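Local coordinates for two-domain protein containing predicted PHP-like metal-dependent phosphoesterase (Bacteroides vulgatus ATCC 8482, PDB 3E38) that binds zinc ions in a PHP-like domain and probably acts as a metal-dependent phosphoesterase, possibly a nuclease, with an Ig-like domain following, at residues I94-A99 with K120-E125. Numbering follows the deposited sequence.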
ATOM      1  N   ILE B  94      28.548 -22.170  -8.827  1.00 28.04           N
ATOM      2  CA  ILE B  94      29.780 -22.860  -8.376  1.00 30.39           C
ATOM      3  C   ILE B  94      30.078 -22.137  -7.084  1.00 32.11           C
ATOM      4  O   ILE B  94      30.421 -20.965  -7.060  1.00 30.58           O
ATOM      5  CB  ILE B  94      30.950 -22.765  -9.385  1.00 27.62           C
ATOM      6  CG1 ILE B  94      30.513 -23.245 -10.764  1.00 27.88           C
ATOM      7  CG2 ILE B  94      32.173 -23.521  -8.890  1.00 29.10           C
ATOM      8  CD1 ILE B  94      31.460 -22.784 -11.927  1.00 30.44           C
ATOM      9  N   THR B  95      29.841 -22.881  -6.020  1.00 33.78           N
ATOM     10  CA  THR B  95      29.856 -22.424  -4.665  1.00 29.61           C
ATOM     11  C   THR B  95      31.066 -22.982  -3.977  1.00 31.98           C
ATOM     12  O   THR B  95      31.143 -24.168  -3.672  1.00 37.54           O
ATOM     13  CB  THR B  95      28.570 -22.950  -3.918  1.00 33.66           C
ATOM     14  OG1 THR B  95      27.387 -22.798  -4.738  1.00 27.13           O
ATOM     15  CG2 THR B  95      28.383 -22.244  -2.601  1.00 31.04           C
ATOM     16  N   ARG B  96      32.033 -22.118  -3.763  1.00 26.01           N
ATOM     17  CA  ARG B  96      33.249 -22.485  -3.059  1.00 28.42           C
ATOM     18  C   ARG B  96      33.654 -21.448  -2.015  1.00 27.81           C
ATOM     19  O   ARG B  96      33.116 -20.377  -1.932  1.00 32.21           O
ATOM     20  CB  ARG B  96      34.372 -22.623  -4.070  1.00 26.20           C
ATOM     21  CG  ARG B  96      34.052 -23.635  -5.149  1.00 29.12           C
ATOM     22  CD  ARG B  96      34.188 -25.071  -4.633  1.00 28.63           C
ATOM     23  NE  ARG B  96      33.929 -26.020  -5.713  1.00 35.92           N
ATOM     24  CZ  ARG B  96      34.603 -27.150  -5.893  1.00 31.19           C
ATOM     25  NH1 ARG B  96      35.612 -27.457  -5.095  1.00 31.97           N
ATOM     26  NH2 ARG B  96      34.317 -27.934  -6.923  1.00 35.46           N
ATOM     27  N   ALA B  97      34.616 -21.828  -1.209  1.00 31.82           N
ATOM     28  CA  ALA B  97      35.227 -20.952  -0.203  1.00 30.21           C
ATOM     29  C   ALA B  97      35.902 -19.785  -0.898  1.00 30.90           C
ATOM     30  O   ALA B  97      36.269 -19.880  -2.072  1.00 27.66           O
ATOM     31  CB  ALA B  97      36.269 -21.735   0.653  1.00 27.47           C
HETATM   32  N   MSE B  98      36.056 -18.684  -0.165  1.00 32.32           N
HETATM   33  CA  MSE B  98      36.804 -17.521  -0.670  1.00 34.05           C
HETATM   34  C   MSE B  98      38.274 -17.772  -0.379  1.00 33.77           C
HETATM   35  O   MSE B  98      38.584 -18.093   0.756  1.00 35.58           O
HETATM   36  CB  MSE B  98      36.398 -16.242   0.056  1.00 36.42           C
HETATM   37  CG  MSE B  98      37.225 -15.014  -0.313  1.00 30.98           C
HETATM   38 SE   MSE B  98      36.834 -14.389  -2.151  0.75 31.11          SE
HETATM   39  CE  MSE B  98      34.859 -14.393  -2.032  1.00 23.57           C
ATOM     40  N   ALA B  99      39.197 -17.656  -1.343  1.00 33.26           N
ATOM     41  CA  ALA B  99      38.916 -17.351  -2.750  1.00 33.26           C
ATOM     42  C   ALA B  99      38.732 -18.690  -3.469  1.00 33.03           C
ATOM     43  O   ALA B  99      39.157 -19.730  -2.950  1.00 34.18           O
ATOM     44  CB  ALA B  99      40.059 -16.525  -3.365  1.00 28.20           C
ATOM     45  N   LYS B 120      38.870 -25.751  -9.861  1.00 33.80           N
ATOM     46  CA  LYS B 120      39.460 -25.455 -11.172  1.00 33.50           C
ATOM     47  C   LYS B 120      38.848 -26.297 -12.290  1.00 34.34           C
ATOM     48  O   LYS B 120      38.708 -25.851 -13.433  1.00 36.72           O
ATOM     49  CB  LYS B 120      40.984 -25.644 -11.137  1.00 32.04           C
ATOM     50  CG  LYS B 120      41.712 -24.631 -10.265  1.00 35.12           C
ATOM     51  CD  LYS B 120      43.147 -25.084  -9.968  1.00 46.36           C
ATOM     52  CE  LYS B 120      43.978 -24.004  -9.250  1.00 43.97           C
ATOM     53  NZ  LYS B 120      45.373 -24.505  -9.015  1.00 43.61           N
ATOM     54  N   ASP B 121      38.473 -27.509 -11.941  1.00 35.94           N
ATOM     55  CA  ASP B 121      37.871 -28.449 -12.900  1.00 36.12           C
ATOM     56  C   ASP B 121      36.423 -28.082 -13.093  1.00 36.16           C
ATOM     57  O   ASP B 121      35.815 -28.358 -14.123  1.00 37.72           O
ATOM     58  CB  ASP B 121      37.983 -29.887 -12.398  1.00 37.12           C
ATOM     59  CG  ASP B 121      39.422 -30.372 -12.342  1.00 38.16           C
ATOM     60  OD1 ASP B 121      40.238 -29.859 -13.117  1.00 40.70           O
ATOM     61  OD2 ASP B 121      39.740 -31.259 -11.534  1.00 42.28           O
ATOM     62  N   ALA B 122      35.888 -27.430 -12.072  1.00 34.13           N
ATOM     63  CA  ALA B 122      34.508 -26.958 -12.098  1.00 33.67           C
ATOM     64  C   ALA B 122      34.398 -25.852 -13.163  1.00 34.07           C
ATOM     65  O   ALA B 122      33.539 -25.860 -14.046  1.00 36.74           O
ATOM     66  CB  ALA B 122      34.084 -26.447 -10.736  1.00 29.13           C
ATOM     67  N   PHE B 123      35.348 -24.943 -13.106  1.00 34.76           N
ATOM     68  CA  PHE B 123      35.374 -23.806 -14.019  1.00 33.06           C
ATOM     69  C   PHE B 123      35.741 -24.272 -15.422  1.00 32.07           C
ATOM     70  O   PHE B 123      35.256 -23.716 -16.418  1.00 33.90           O
ATOM     71  CB  PHE B 123      36.329 -22.703 -13.520  1.00 32.91           C
ATOM     72  CG  PHE B 123      35.774 -21.877 -12.377  1.00 29.16           C
ATOM     73  CD1 PHE B 123      35.772 -22.367 -11.072  1.00 24.08           C
ATOM     74  CD2 PHE B 123      35.256 -20.609 -12.612  1.00 26.85           C
ATOM     75  CE1 PHE B 123      35.255 -21.614 -10.037  1.00 28.03           C
ATOM     76  CE2 PHE B 123      34.746 -19.858 -11.600  1.00 31.33           C
ATOM     77  CZ  PHE B 123      34.737 -20.353 -10.297  1.00 39.77           C
ATOM     78  N   ARG B 124      36.574 -25.313 -15.502  1.00 31.42           N
ATOM     79  CA  ARG B 124      37.038 -25.828 -16.829  1.00 29.38           C
ATOM     80  C   ARG B 124      35.899 -26.459 -17.615  1.00 27.48           C
ATOM     81  O   ARG B 124      35.860 -26.344 -18.814  1.00 33.85           O
ATOM     82  CB  ARG B 124      38.227 -26.794 -16.725  1.00 28.50           C
ATOM     83  N   GLU B 125      34.947 -27.076 -16.934  1.00 27.79           N
ATOM     84  CA  GLU B 125      33.769 -27.665 -17.585  1.00 27.34           C
ATOM     85  C   GLU B 125      32.800 -26.592 -18.091  1.00 31.26           C
ATOM     86  O   GLU B 125      32.223 -26.706 -19.178  1.00 32.90           O
ATOM     87  CB  GLU B 125      33.010 -28.561 -16.601  1.00 29.79           C
ATOM     88  CG  GLU B 125      33.817 -29.775 -16.146  1.00 36.98           C
ATOM     89  CD  GLU B 125      34.054 -30.754 -17.287  1.00 41.71           C
ATOM     90  OE1 GLU B 125      33.257 -30.712 -18.257  1.00 41.75           O
ATOM     91  OE2 GLU B 125      35.010 -31.562 -17.196  1.00 36.74           O
TER
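Ala122 and Phe123, neighbours on helix 119-128, both meet the side chain of Ile94 at the end of strand 87-95, and Arg96 from the loop that follows adds its NH2 against the Ala122 methyl. Of the helix residues that touch the strand end, Ala122 comes first. Its CA lies 7.3 Å from the CA of Ile94, the closest CA-CA pair between the two segments, and its CB bond points at the strand. From segment 94-99 that methyl meets Ile94 CG2 at 4.0 Å and Arg96 NH2 at 4.1 Å. The second is a van der Waals contact with an oblique approach; the polar partners of the guanidinium lie elsewhere: NH2 hydrogen-bonds Gln116 O and NH1 hydrogen-bonds Lys117 O, just before the helix, and NE forms a salt bridge with Glu58. Three nitrogens held in this way should fix the rotation of the guanidinium group, and the bend at chi2 (-76°) helps carry it beside Ala122.

The strand belongs to the mixed sheet of the PHP-like domain, and the helix lies in the connection between strands 102-106 and 132-135 of that sheet. Zinc ligands are close by in sequence: Glu93 directly precedes Ile94, whose side chain is about 9 Å from a bound zinc ion.

Phe123, next on the helix, swings its ring back toward Ile94. Ile94 CD1 sits over the centre of one ring face, 4.2 Å from the centroid and 1° off the normal, good geometry for a CH-pi contact. The other branch, CG2, is placed anti to the backbone N by chi1 of -54°, and reaches Phe123 CE1 at 3.8 Å; the isoleucine thus uses both branches on one ring. Phe103, which pairs with Ile94 through backbone hydrogen bonds, also packs edge-to-face with Phe123, while Leu157 of helix 152-159 touches the Phe123 side chain.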